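Local coordinates for Lmo2119 protein (Listeria monocytogenes serovar 1/2a, PDB 5HQH) that is of unknown function, this piece being a YbbR-like domain of a longer protein with a predicted signal peptide, mostly strand with a single helix, at residues D9-E14 with S45-A50; E14-K19 with A52-T57; K19-K24 with T57-L62; E34-T39 with V87-V92. All blocks are in the same frame, centred on the assembly; numbering follows the deposited sequence. Where two conformers were deposited one is given.

All four contacts belong to one mixed sheet and the helix 44-53 beside it. Strand 9-21 runs through contacts 1, 2 and 3 in chain order, meeting first the helix, then the turn that leaves it, then the parallel strand 57-61; contact 4 joins strands 35-42 and 84-98. Centres of contacts 1 and 2 lie 11 Å apart and those of contacts 2 and 3 lie 14 Å apart, whereas contacts 1 and 3 are 24 Å apart and do not touch. Contact 4 sits 10 Å from contact 2, centre to centre, linked through backbone pairing of strands 9-21 and 35-42. In every pairing the segments alternate along the chain, so distant parts of the sequence interlock within one domain.

Contact 1 (D9-E14 with S45-A50); sequences DSEVIE and SIVQSA
Gln-48 joins the helix to the strand through one amide nitrogen that serves two carboxylates. NE2 of Gln-48 donates to OD2 of Asp-9 at 2.8 Å, almost straight at 174°, and reaches the syn lone pair of that oxygen. Its second bond goes to OE2 of Glu-11 at 3.0 Å, arriving on the anti side and 25° out of the carboxylate plane. Both acceptors lie in the plane of the Gln-48 amide, so the two bonds together fix the rotation of that group. The chain of Gln-48 is bent at chi2, which turns the amide back from the outer side of the helix toward the strand. A water extends the polar cluster: it donates to OE1 of Gln-48 at 2.9 Å and more weakly to OE2 of Glu-11. The other oxygen of Glu-11, OE1, forms a salt bridge with Lys-51, while OD2 of Asp-9 has a long, weak ion pair with Arg-44; these cations probably temper the negative charge gathered here.

Van der Waals contact accompanies these bonds: CG1 of Val-47 rests 3.6 Å from CG of Glu-11 and equally near OD2 of Asp-9.

The strand and helix segments run nearly parallel, 20° apart, with axes 7.9 Å from each other at closest approach. Strand 9-21 pairs antiparallel with strand 35-42 here, through backbone bonds of Asp-9 with Gly-42 and Glu-11 with Leu-40. Helix 44-53 follows that neighbour in the chain and packs Ala-50 on Leu-40, with Val-47 touching Leu-83 in a loop.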
loop_
_atom_site.group_PDB
_atom_site.type_symbol
_atom_site.label_atom_id
_atom_site.label_comp_id
_atom_site.label_asym_id
_atom_site.label_seq_id
_atom_site.Cartn_x
_atom_site.Cartn_y
_atom_site.Cartn_z
ATOM N N ASP A 9 -21.643 6.681 3.308
ATOM C CA ASP A 9 -20.725 7.366 4.198
ATOM C C ASP A 9 -19.352 7.400 3.534
ATOM O O ASP A 9 -19.092 6.632 2.606
ATOM C CB ASP A 9 -20.678 6.562 5.509
ATOM C CG ASP A 9 -20.016 7.302 6.654
ATOM O OD1 ASP A 9 -19.902 8.553 6.619
ATOM O OD2 ASP A 9 -19.618 6.597 7.617
ATOM N N SER A 10 -18.499 8.325 3.976
ATOM C CA SER A 10 -17.132 8.475 3.437
ATOM C C SER A 10 -16.175 9.014 4.493
ATOM O O SER A 10 -16.518 9.931 5.252
ATOM C CB SER A 10 -17.111 9.393 2.201
ATOM O OG SER A 10 -15.775 9.664 1.750
ATOM N N GLU A 11 -14.961 8.456 4.520
ATOM C CA GLU A 11 -13.927 8.859 5.466
ATOM C C GLU A 11 -12.589 8.928 4.747
ATOM O O GLU A 11 -12.264 8.060 3.950
ATOM C CB GLU A 11 -13.817 7.850 6.608
ATOM C CG GLU A 11 -14.979 7.830 7.583
ATOM C CD GLU A 11 -15.034 9.041 8.490
ATOM O OE1 GLU A 11 -14.022 9.745 8.610
ATOM O OE2 GLU A 11 -16.077 9.256 9.132
ATOM N N VAL A 12 -11.833 9.988 5.018
ATOM C CA VAL A 12 -10.469 10.143 4.525
ATOM C C VAL A 12 -9.590 9.864 5.741
ATOM O O VAL A 12 -9.693 10.534 6.752
ATOM C CB VAL A 12 -10.215 11.553 3.950
ATOM C CG1 VAL A 12 -8.774 11.673 3.498
ATOM C CG2 VAL A 12 -11.173 11.839 2.800
ATOM N N ILE A 13 -8.767 8.839 5.632
ATOM C CA ILE A 13 -7.950 8.378 6.748
ATOM C C ILE A 13 -6.489 8.686 6.425
ATOM O O ILE A 13 -5.956 8.195 5.423
ATOM C CB ILE A 13 -8.174 6.862 6.971
ATOM C CG1 ILE A 13 -9.675 6.595 7.224
ATOM C CG2 ILE A 13 -7.328 6.343 8.127
ATOM C CD1 ILE A 13 -10.011 5.154 7.359
ATOM N N GLU A 14 -5.875 9.467 7.294
ATOM C CA GLU A 14 -4.496 9.882 7.104
ATOM C C GLU A 14 -3.522 8.921 7.807
ATOM O O GLU A 14 -3.876 8.176 8.719
ATOM C CB GLU A 14 -4.302 11.294 7.643
ATOM C CG GLU A 14 -5.095 12.319 6.853
ATOM C CD GLU A 14 -5.021 13.703 7.444
ATOM O OE1 GLU A 14 -3.914 14.194 7.716
ATOM O OE2 GLU A 14 -6.087 14.317 7.616
ATOM N N SER A 45 -22.070 1.552 8.389
ATOM C CA SER A 45 -21.575 0.656 9.396
ATOM C C SER A 45 -20.209 0.093 9.008
ATOM O O SER A 45 -19.339 -0.075 9.863
ATOM C CB SER A 45 -22.546 -0.492 9.655
ATOM O OG SER A 45 -22.672 -1.351 8.537
ATOM N N ILE A 46 -20.056 -0.239 7.728
ATOM C CA ILE A 46 -18.822 -0.822 7.209
ATOM C C ILE A 46 -17.705 0.211 7.133
ATOM O O ILE A 46 -16.546 -0.088 7.502
ATOM C CB ILE A 46 -19.091 -1.499 5.838
ATOM C CG1 ILE A 46 -20.212 -2.551 6.011
ATOM C CG2 ILE A 46 -17.832 -2.161 5.306
ATOM C CD1 ILE A 46 -20.596 -3.284 4.750
ATOM N N VAL A 47 -18.025 1.424 6.676
ATOM C CA VAL A 47 -17.024 2.515 6.661
ATOM C C VAL A 47 -16.528 2.801 8.079
ATOM O O VAL A 47 -15.326 2.917 8.341
ATOM C CB VAL A 47 -17.578 3.804 6.014
ATOM C CG1 VAL A 47 -16.645 4.998 6.238
ATOM C CG2 VAL A 47 -17.811 3.614 4.528
ATOM N N GLN A 48 -17.462 2.920 9.009
ATOM C CA GLN A 48 -17.088 3.241 10.361
ATOM C C GLN A 48 -16.272 2.136 11.052
ATOM O O GLN A 48 -15.347 2.448 11.808
ATOM C CB GLN A 48 -18.307 3.659 11.181
ATOM C CG GLN A 48 -18.892 4.983 10.704
ATOM C CD GLN A 48 -17.912 6.140 10.794
ATOM O OE1 GLN A 48 -17.193 6.298 11.786
ATOM N NE2 GLN A 48 -17.848 6.923 9.738
ATOM N N SER A 49 -16.586 0.867 10.795
ATOM C CA SER A 49 -15.807 -0.218 11.369
ATOM C C SER A 49 -14.402 -0.203 10.800
ATOM O O SER A 49 -13.441 -0.409 11.523
ATOM C CB SER A 49 -16.479 -1.574 11.121
ATOM O OG SER A 49 -15.638 -2.652 11.516
ATOM N N ALA A 50 -14.278 0.086 9.502
ATOM C CA ALA A 50 -12.957 0.107 8.863
ATOM C C ALA A 50 -12.132 1.254 9.431
ATOM O O ALA A 50 -10.927 1.114 9.648
ATOM C CB ALA A 50 -13.108 0.248 7.361
HETATM O O HOH W 1 -16.371 8.975 12.423
#

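Contact 2 (E14-K19 with A52-T57); sequences ENVPVK and AQQDFT
From Val-16 to Lys-19 and from Gln-54 to Thr-57 the two backbones run 31° apart in direction, narrowing from 8.3 Å between CA of Val-16 and CA of Gln-54 to 7.4 Å between CA of Lys-19 and CA of Thr-57. With that spacing, side chains and water bridge the interval. Gln-54 leaves helical geometry with a positive phi of 44°, and its extended side chain crosses to the strand. There its OE1 approaches CD of Pro-17 at 3.6 Å, the two side chains coming from opposite directions. Two waters complete the grip on the amide: one accepts from NE2 of Gln-54 and donates to O of Glu-14 at 2.7 Å, while the other donates to OE1 of Gln-54 and to O of Asn-15. The amide is thus tied by both its ends to consecutive carbonyls at the corner of the strand.

Hydrophobic contact begins where CG1 of Val-16 meets CE1 of Phe-56 at 4.0 Å, the side chains crossing at about a right angle. Chi1 of Phe-56, 53°, sets CG between the backbone N and the carbonyl carbon and carries the ring inward. Farther along, CG of Lys-19 lies 3.9 Å from CG2 of Thr-57, whose OG1 is hydrogen-bonded to Asp-78.

Asn-15 and Val-16 both face Val-36 in a geometry that fits a G1 beta bulge, at the corner where strand 9-21 pairs with strand 35-42. Phe-56 continues inward onto Leu-40 and Ile-13, and Val-16 onto Val-38 and Val-58, so the turn after helix 44-53 covers the junction as the chain enters strand 57-61.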
loop_
_atom_site.group_PDB
_atom_site.type_symbol
_atom_site.label_atom_id
_atom_site.label_comp_id
_atom_site.label_asym_id
_atom_site.label_seq_id
_atom_site.Cartn_x
_atom_site.Cartn_y
_atom_site.Cartn_z
ATOM N N GLU A 14 -5.875 9.467 7.294
ATOM C CA GLU A 14 -4.496 9.882 7.104
ATOM C C GLU A 14 -3.522 8.921 7.807
ATOM O O GLU A 14 -3.876 8.176 8.719
ATOM C CB GLU A 14 -4.302 11.294 7.643
ATOM C CG GLU A 14 -5.095 12.319 6.853
ATOM C CD GLU A 14 -5.021 13.703 7.444
ATOM O OE1 GLU A 14 -3.914 14.194 7.716
ATOM O OE2 GLU A 14 -6.087 14.317 7.616
ATOM N N ASN A 15 -2.289 8.937 7.326
ATOM C CA ASN A 15 -1.186 8.236 7.967
ATOM C C ASN A 15 -1.355 6.735 8.047
ATOM O O ASN A 15 -1.040 6.124 9.052
ATOM C CB ASN A 15 -0.898 8.872 9.324
ATOM C CG ASN A 15 -0.625 10.358 9.215
ATOM O OD1 ASN A 15 0.174 10.786 8.380
ATOM N ND2 ASN A 15 -1.280 11.138 10.032
ATOM N N VAL A 16 -1.884 6.162 6.978
ATOM C CA VAL A 16 -2.085 4.722 6.902
ATOM C C VAL A 16 -0.760 4.078 6.433
ATOM O O VAL A 16 -0.199 4.487 5.419
ATOM C CB VAL A 16 -3.178 4.390 5.897
ATOM C CG1 VAL A 16 -3.273 2.914 5.711
ATOM C CG2 VAL A 16 -4.495 4.954 6.343
ATOM N N PRO A 17 -0.259 3.075 7.160
ATOM C CA PRO A 17 1.008 2.464 6.746
ATOM C C PRO A 17 0.900 1.692 5.441
ATOM O O PRO A 17 -0.181 1.185 5.079
ATOM C CB PRO A 17 1.335 1.537 7.909
ATOM C CG PRO A 17 0.056 1.240 8.551
ATOM C CD PRO A 17 -0.798 2.455 8.385
ATOM N N VAL A 18 2.024 1.588 4.748
ATOM C CA VAL A 18 2.125 0.806 3.524
ATOM C C VAL A 18 3.088 -0.359 3.729
ATOM O O VAL A 18 4.256 -0.141 4.074
ATOM C CB VAL A 18 2.657 1.648 2.354
ATOM C CG1 VAL A 18 2.755 0.787 1.095
ATOM C CG2 VAL A 18 1.795 2.873 2.103
ATOM N N LYS A 19 2.595 -1.578 3.561
ATOM C CA LYS A 19 3.385 -2.782 3.631
ATOM C C LYS A 19 4.037 -2.981 2.266
ATOM O O LYS A 19 3.501 -2.557 1.238
ATOM C CB LYS A 19 2.500 -4.000 3.956
ATOM C CG LYS A 19 1.726 -3.872 5.248
ATOM C CD LYS A 19 2.562 -4.179 6.448
ATOM C CE LYS A 19 1.770 -4.011 7.741
ATOM N NZ LYS A 19 1.651 -2.557 8.112
ATOM N N ALA A 52 -12.532 2.574 12.490
ATOM C CA ALA A 52 -12.251 2.273 13.885
ATOM C C ALA A 52 -11.130 1.248 14.068
ATOM O O ALA A 52 -10.256 1.419 14.909
ATOM C CB ALA A 52 -13.511 1.790 14.572
ATOM N N GLN A 53 -11.166 0.186 13.268
ATOM C CA GLN A 53 -10.195 -0.905 13.399
ATOM C C GLN A 53 -8.987 -0.813 12.472
ATOM O O GLN A 53 -7.949 -1.420 12.757
ATOM C CB GLN A 53 -10.893 -2.254 13.193
ATOM C CG GLN A 53 -11.482 -2.851 14.482
ATOM C CD GLN A 53 -12.684 -2.107 15.030
ATOM O OE1 GLN A 53 -13.762 -2.099 14.428
ATOM N NE2 GLN A 53 -12.520 -1.508 16.192
ATOM N N GLN A 54 -9.123 -0.067 11.372
ATOM C CA GLN A 54 -8.073 0.078 10.355
ATOM C C GLN A 54 -7.435 -1.264 10.022
ATOM O O GLN A 54 -6.215 -1.420 9.969
ATOM C CB GLN A 54 -7.039 1.136 10.745
ATOM C CG GLN A 54 -6.375 1.755 9.537
ATOM C CD GLN A 54 -5.314 2.724 9.887
ATOM O OE1 GLN A 54 -4.124 2.436 9.672
ATOM N NE2 GLN A 54 -5.710 3.878 10.455
ATOM N N ASP A 55 -8.288 -2.234 9.822
ATOM C CA ASP A 55 -7.843 -3.605 9.588
ATOM C C ASP A 55 -7.631 -3.950 8.113
ATOM O O ASP A 55 -7.277 -5.096 7.774
ATOM C CB ASP A 55 -8.720 -4.633 10.334
ATOM C CG ASP A 55 -10.184 -4.546 10.008
ATOM O OD1 ASP A 55 -10.681 -3.540 9.458
ATOM O OD2 ASP A 55 -10.894 -5.491 10.367
ATOM N N PHE A 56 -7.831 -2.972 7.241
ATOM C CA PHE A 56 -7.460 -3.129 5.820
ATOM C C PHE A 56 -5.961 -2.908 5.726
ATOM O O PHE A 56 -5.336 -2.354 6.640
ATOM C CB PHE A 56 -8.204 -2.162 4.935
ATOM C CG PHE A 56 -8.092 -0.715 5.369
ATOM C CD1 PHE A 56 -7.053 0.074 4.902
ATOM C CD2 PHE A 56 -9.012 -0.134 6.251
ATOM C CE1 PHE A 56 -6.920 1.381 5.330
ATOM C CE2 PHE A 56 -8.877 1.161 6.675
ATOM C CZ PHE A 56 -7.829 1.941 6.187
ATOM N N THR A 57 -5.386 -3.355 4.617
ATOM C CA THR A 57 -3.936 -3.330 4.412
ATOM C C THR A 57 -3.599 -2.722 3.086
ATOM O O THR A 57 -4.034 -3.235 2.068
ATOM C CB THR A 57 -3.394 -4.766 4.417
ATOM O OG1 THR A 57 -3.746 -5.400 5.672
ATOM C CG2 THR A 57 -1.905 -4.794 4.195
HETATM O O HOH W 2 -4.263 6.442 10.746
HETATM O O HOH W 3 -2.164 4.398 11.068
#

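Contact 3 (K19-K24 with T57-L62); sequences KVYYDK and TVYADL
A parallel strand pair within the mixed sheet brings Tyr-21 and Tyr-59 together, strand 9-21 lying beside strand 57-61 with bridges Lys-19 to Tyr-59, Val-20 to Ala-60 and Tyr-21 to Asp-61. The short segments are 4.7 Å apart at closest approach, and a signed angle of -33° records their twist. The backbone bonds follow the parallel pattern: N of Lys-19 donates to O of Val-58, N of Ala-60 to O of Lys-19, and N of Tyr-21 to O of Ala-60, all at 2.9 to 3.0 Å. N of Leu-62 then donates to O of Tyr-21 at 2.7 Å, extending the pairing. Beyond it, a water accepts from N of Asp-23 and donates to O of Leu-62.

On the face bearing the tyrosines, CE2 of Tyr-21 comes to 3.5 Å from CB of Tyr-59. Their rings meet obliquely, planes 47° apart and centroids separated by 5.5 Å. Tyr-21 reaches over because its CG is anti to the carbonyl carbon (chi1 -54°), and its OH lies 3.8 Å from CG2 of Thr-57. On the other face, CG1 of Val-20 touches CD1 of Leu-62 in the conformers given, and both residues also pack on Ile-32. CB of Tyr-22 meets CB of Leu-62 at 4.0 Å, while the hydroxyl of Tyr-22 bonds to N of Ile-29.

The chemistry therefore divides by face: the aromatic pair packs on one, beside Asp-61, whose OD1 is hydrogen-bonded to N of Lys-63, and Lys-19, whose chain leads away, whereas the Val-20 and Ala-60 face meets through aliphatic carbon, with backbone bonding supplying the directional hold between the strands.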
loop_
_atom_site.group_PDB
_atom_site.type_symbol
_atom_site.label_atom_id
_atom_site.label_comp_id
_atom_site.label_asym_id
_atom_site.label_seq_id
_atom_site.Cartn_x
_atom_site.Cartn_y
_atom_site.Cartn_z
ATOM N N LYS A 19 2.595 -1.578 3.561
ATOM C CA LYS A 19 3.385 -2.782 3.631
ATOM C C LYS A 19 4.037 -2.981 2.266
ATOM O O LYS A 19 3.501 -2.557 1.238
ATOM C CB LYS A 19 2.500 -4.000 3.956
ATOM C CG LYS A 19 1.726 -3.872 5.248
ATOM C CD LYS A 19 2.562 -4.179 6.448
ATOM C CE LYS A 19 1.770 -4.011 7.741
ATOM N NZ LYS A 19 1.651 -2.557 8.112
ATOM N N VAL A 20 5.207 -3.633 2.246
ATOM C CA VAL A 20 5.945 -3.866 1.011
ATOM C C VAL A 20 6.396 -5.324 0.955
ATOM O O VAL A 20 7.106 -5.765 1.828
ATOM C CB VAL A 20 7.203 -2.961 0.903
ATOM C CG1 VAL A 20 7.724 -3.002 -0.540
ATOM C CG2 VAL A 20 6.901 -1.534 1.321
ATOM N N TYR A 21 5.990 -6.032 -0.098
ATOM C CA TYR A 21 6.241 -7.445 -0.274
ATOM C C TYR A 21 7.198 -7.659 -1.424
ATOM O O TYR A 21 7.016 -7.087 -2.496
ATOM C CB TYR A 21 4.923 -8.182 -0.545
ATOM C CG TYR A 21 3.848 -7.952 0.467
ATOM C CD1 TYR A 21 4.062 -8.136 1.818
ATOM C CD2 TYR A 21 2.560 -7.593 0.065
ATOM C CE1 TYR A 21 3.015 -7.933 2.745
ATOM C CE2 TYR A 21 1.535 -7.396 0.962
ATOM C CZ TYR A 21 1.749 -7.564 2.301
ATOM O OH TYR A 21 0.668 -7.351 3.194
ATOM N N TYR A 22 8.218 -8.481 -1.185
ATOM C CA TYR A 22 9.285 -8.742 -2.155
ATOM C C TYR A 22 10.242 -9.766 -1.628
ATOM O O TYR A 22 10.063 -10.252 -0.512
ATOM C CB TYR A 22 10.024 -7.448 -2.513
ATOM C CG TYR A 22 10.761 -6.748 -1.420
ATOM C CD1 TYR A 22 10.136 -5.807 -0.611
ATOM C CD2 TYR A 22 12.116 -6.958 -1.222
ATOM C CE1 TYR A 22 10.842 -5.100 0.358
ATOM C CE2 TYR A 22 12.818 -6.249 -0.278
ATOM C CZ TYR A 22 12.177 -5.335 0.511
ATOM O OH TYR A 22 12.894 -4.588 1.439
ATOM N N ASP A 23 11.251 -10.114 -2.427
ATOM C CA ASP A 23 12.318 -11.037 -2.022
ATOM C C ASP A 23 13.238 -10.320 -1.053
ATOM O O ASP A 23 14.197 -9.670 -1.459
ATOM C CB ASP A 23 13.040 -11.529 -3.269
ATOM C CG ASP A 23 14.282 -12.329 -2.984
ATOM O OD1 ASP A 23 14.607 -12.621 -1.828
ATOM O OD2 ASP A 23 14.953 -12.707 -3.952
ATOM N N LYS A 24 12.949 -10.497 0.231
ATOM C CA LYS A 24 13.713 -9.882 1.304
ATOM C C LYS A 24 15.045 -10.558 1.519
ATOM O O LYS A 24 15.938 -9.993 2.135
ATOM C CB LYS A 24 12.876 -9.884 2.594
ATOM C CG LYS A 24 11.643 -8.995 2.421
ATOM C CD LYS A 24 10.545 -9.178 3.426
ATOM C CE LYS A 24 9.425 -8.189 3.115
ATOM N NZ LYS A 24 9.870 -6.773 3.246
ATOM N N THR A 57 -5.386 -3.355 4.617
ATOM C CA THR A 57 -3.936 -3.330 4.412
ATOM C C THR A 57 -3.599 -2.722 3.086
ATOM O O THR A 57 -4.034 -3.235 2.068
ATOM C CB THR A 57 -3.394 -4.766 4.417
ATOM O OG1 THR A 57 -3.746 -5.400 5.672
ATOM C CG2 THR A 57 -1.905 -4.794 4.195
ATOM N N VAL A 58 -2.844 -1.608 3.090
ATOM C CA VAL A 58 -2.341 -0.988 1.869
ATOM C C VAL A 58 -0.957 -1.570 1.623
ATOM O O VAL A 58 -0.167 -1.680 2.556
ATOM C CB VAL A 58 -2.223 0.538 2.001
ATOM C CG1 VAL A 58 -1.700 1.144 0.705
ATOM C CG2 VAL A 58 -3.567 1.142 2.366
ATOM N N TYR A 59 -0.706 -1.989 0.387
ATOM C CA TYR A 59 0.555 -2.629 0.076
ATOM C C TYR A 59 1.077 -2.340 -1.318
ATOM O O TYR A 59 0.325 -2.090 -2.258
ATOM C CB TYR A 59 0.449 -4.139 0.271
ATOM C CG TYR A 59 -0.524 -4.890 -0.637
ATOM C CD1 TYR A 59 -1.881 -4.894 -0.359
ATOM C CD2 TYR A 59 -0.081 -5.674 -1.709
ATOM C CE1 TYR A 59 -2.768 -5.589 -1.141
ATOM C CE2 TYR A 59 -0.986 -6.389 -2.490
ATOM C CZ TYR A 59 -2.325 -6.360 -2.180
ATOM O OH TYR A 59 -3.207 -7.107 -2.945
ATOM N N ALA A 60 2.406 -2.430 -1.417
ATOM C CA ALA A 60 3.139 -2.413 -2.679
ATOM C C ALA A 60 3.657 -3.842 -2.851
ATOM O O ALA A 60 4.475 -4.312 -2.062
ATOM C CB ALA A 60 4.302 -1.408 -2.664
ATOM N N ASP A 61 3.211 -4.516 -3.915
ATOM C CA ASP A 61 3.674 -5.878 -4.192
ATOM C C ASP A 61 4.765 -5.852 -5.247
ATOM O O ASP A 61 4.509 -5.608 -6.433
ATOM C CB ASP A 61 2.547 -6.771 -4.649
ATOM C CG ASP A 61 2.951 -8.232 -4.678
ATOM O OD1 ASP A 61 4.107 -8.584 -4.375
ATOM O OD2 ASP A 61 2.109 -9.086 -4.984
ATOM N N LEU A 62 5.986 -6.091 -4.793
ATOM C CA LEU A 62 7.148 -6.084 -5.674
ATOM C C LEU A 62 7.765 -7.461 -5.787
ATOM O O LEU A 62 8.957 -7.604 -6.074
ATOM C CB LEU A 62 8.146 -5.057 -5.165
ATOM C CG LEU A 62 7.554 -3.652 -5.309
ATOM C CD1 LEU A 62 8.323 -2.652 -4.483
ATOM C CD2 LEU A 62 7.484 -3.231 -6.769
HETATM O O HOH W 4 11.038 -9.328 -5.195
#

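Contact 4 (E34-T39 with V87-V92); sequences ETVTVT and VNPATV
Val-36 and Val-87 form the close-packed side of this contact. CG2 of Val-36 lies 3.6 Å from CG1 of Val-87, the two side chains meeting obliquely, and CB of Val-36 comes to 3.5 Å from O of Asn-88. The other branch, CG1 of Val-36, turns to CD of Pro-89 at 3.8 Å, crossing that ring at about a right angle. Chi1 of Val-36, -62°, sends its two methyls to different partners, one to the valine and one to the proline. Both valines also touch Leu-74, which adds strand 68-77 to the packing.

Between the two sides runs the backbone of an antiparallel pair, strand 35-42 against strand 84-98. Thr-37 and Asn-88 make a hydrogen-bonded pair: N of Thr-37 donates to O of Asn-88 at 3.0 Å and 173°, and N of Asn-88 returns a bond to O of Thr-37 at 2.8 Å. Val-38 and Val-87 follow as a non-hydrogen-bonded pair. The peptide bond before Pro-89 is cis, and the chain bends there away from strand 35-42 before resuming as strand at Thr-91.

The opposite face is looser. Thr-37 and Asn-88 point there, CB of Thr-37 lying 4.4 Å from CB of Asn-88, and Asn-88 is exposed to solvent. CB of Asn-88 comes no nearer to O of Thr-37 than 3.8 Å, while Thr-37 also packs on Val-12 of strand 9-21.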
loop_
_atom_site.group_PDB
_atom_site.type_symbol
_atom_site.label_atom_id
_atom_site.label_comp_id
_atom_site.label_asym_id
_atom_site.label_seq_id
_atom_site.Cartn_x
_atom_site.Cartn_y
_atom_site.Cartn_z
ATOM N N GLU A 34 6.257 5.617 3.830
ATOM C CA GLU A 34 5.869 4.841 5.018
ATOM C C GLU A 34 4.372 4.955 5.282
ATOM O O GLU A 34 3.809 4.013 5.792
ATOM C CB GLU A 34 6.651 5.254 6.245
ATOM C CG GLU A 34 8.094 4.783 6.165
ATOM C CD GLU A 34 9.058 5.426 7.117
ATOM O OE1 GLU A 34 8.647 6.060 8.115
ATOM O OE2 GLU A 34 10.265 5.252 6.832
ATOM N N THR A 35 3.765 6.073 4.890
ATOM C CA THR A 35 2.305 6.229 5.082
ATOM C C THR A 35 1.667 6.933 3.908
ATOM O O THR A 35 2.330 7.697 3.168
ATOM C CB THR A 35 1.912 6.993 6.360
ATOM O OG1 THR A 35 2.220 8.396 6.211
ATOM C CG2 THR A 35 2.542 6.407 7.579
ATOM N N VAL A 36 0.352 6.727 3.761
ATOM C CA VAL A 36 -0.454 7.315 2.714
ATOM C C VAL A 36 -1.815 7.707 3.260
ATOM O O VAL A 36 -2.177 7.404 4.421
ATOM C CB VAL A 36 -0.605 6.354 1.510
ATOM C CG1 VAL A 36 0.741 6.067 0.916
ATOM C CG2 VAL A 36 -1.287 5.053 1.930
ATOM N N THR A 37 -2.599 8.352 2.418
ATOM C CA THR A 37 -3.968 8.711 2.770
ATOM C C THR A 37 -4.943 7.801 2.037
ATOM O O THR A 37 -4.862 7.648 0.821
ATOM C CB THR A 37 -4.266 10.176 2.386
ATOM O OG1 THR A 37 -3.323 11.028 3.038
ATOM C CG2 THR A 37 -5.661 10.596 2.752
ATOM N N VAL A 38 -5.900 7.220 2.763
ATOM C CA VAL A 38 -6.868 6.310 2.158
ATOM C C VAL A 38 -8.256 6.865 2.271
ATOM O O VAL A 38 -8.639 7.345 3.342
ATOM C CB VAL A 38 -6.837 4.917 2.856
ATOM C CG1 VAL A 38 -7.882 3.979 2.278
ATOM C CG2 VAL A 38 -5.466 4.289 2.689
ATOM N N THR A 39 -9.003 6.864 1.168
ATOM C CA THR A 39 -10.385 7.304 1.179
ATOM C C THR A 39 -11.291 6.086 0.996
ATOM O O THR A 39 -11.087 5.285 0.087
ATOM C CB THR A 39 -10.674 8.308 0.046
ATOM O OG1 THR A 39 -9.801 9.418 0.178
ATOM C CG2 THR A 39 -12.113 8.787 0.100
ATOM N N VAL A 87 -6.284 5.335 -2.825
ATOM C CA VAL A 87 -5.102 5.605 -2.052
ATOM C C VAL A 87 -4.393 6.795 -2.685
ATOM O O VAL A 87 -4.302 6.888 -3.936
ATOM C CB VAL A 87 -4.175 4.379 -2.091
ATOM C CG1 VAL A 87 -2.936 4.598 -1.259
ATOM C CG2 VAL A 87 -4.903 3.115 -1.638
ATOM N N ASN A 88 -3.881 7.691 -1.848
ATOM C CA ASN A 88 -3.150 8.878 -2.312
ATOM C C ASN A 88 -1.798 8.934 -1.604
ATOM O O ASN A 88 -1.778 9.090 -0.365
ATOM C CB ASN A 88 -3.947 10.134 -1.970
ATOM C CG ASN A 88 -3.218 11.413 -2.324
ATOM O OD1 ASN A 88 -2.308 11.392 -3.127
ATOM N ND2 ASN A 88 -3.577 12.494 -1.671
ATOM N N PRO A 89 -0.672 8.798 -2.308
ATOM C CA PRO A 89 -0.571 8.631 -3.753
ATOM C C PRO A 89 -0.995 7.248 -4.253
ATOM O O PRO A 89 -0.850 6.255 -3.523
ATOM C CB PRO A 89 0.944 8.771 -3.990
ATOM C CG PRO A 89 1.547 8.260 -2.745
ATOM C CD PRO A 89 0.656 8.808 -1.669
ATOM N N ALA A 90 -1.541 7.183 -5.467
ATOM C CA ALA A 90 -1.979 5.887 -6.026
ATOM C C ALA A 90 -0.833 5.036 -6.518
ATOM O O ALA A 90 -0.896 3.827 -6.428
ATOM C CB ALA A 90 -2.959 6.105 -7.158
ATOM N N THR A 91 0.221 5.677 -6.995
ATOM C CA THR A 91 1.358 4.982 -7.534
ATOM C C THR A 91 2.572 5.669 -6.959
ATOM O O THR A 91 2.511 6.867 -6.672
ATOM C CB THR A 91 1.323 5.034 -9.086
ATOM O OG1 THR A 91 0.053 4.581 -9.571
ATOM C CG2 THR A 91 2.397 4.188 -9.713
ATOM N N VAL A 92 3.655 4.916 -6.809
ATOM C CA VAL A 92 4.931 5.419 -6.238
ATOM C C VAL A 92 6.145 4.896 -6.957
ATOM O O VAL A 92 6.082 3.833 -7.572
ATOM C CB VAL A 92 5.009 5.043 -4.721
ATOM C CG1 VAL A 92 3.806 5.611 -3.988
ATOM C CG2 VAL A 92 5.073 3.557 -4.509
#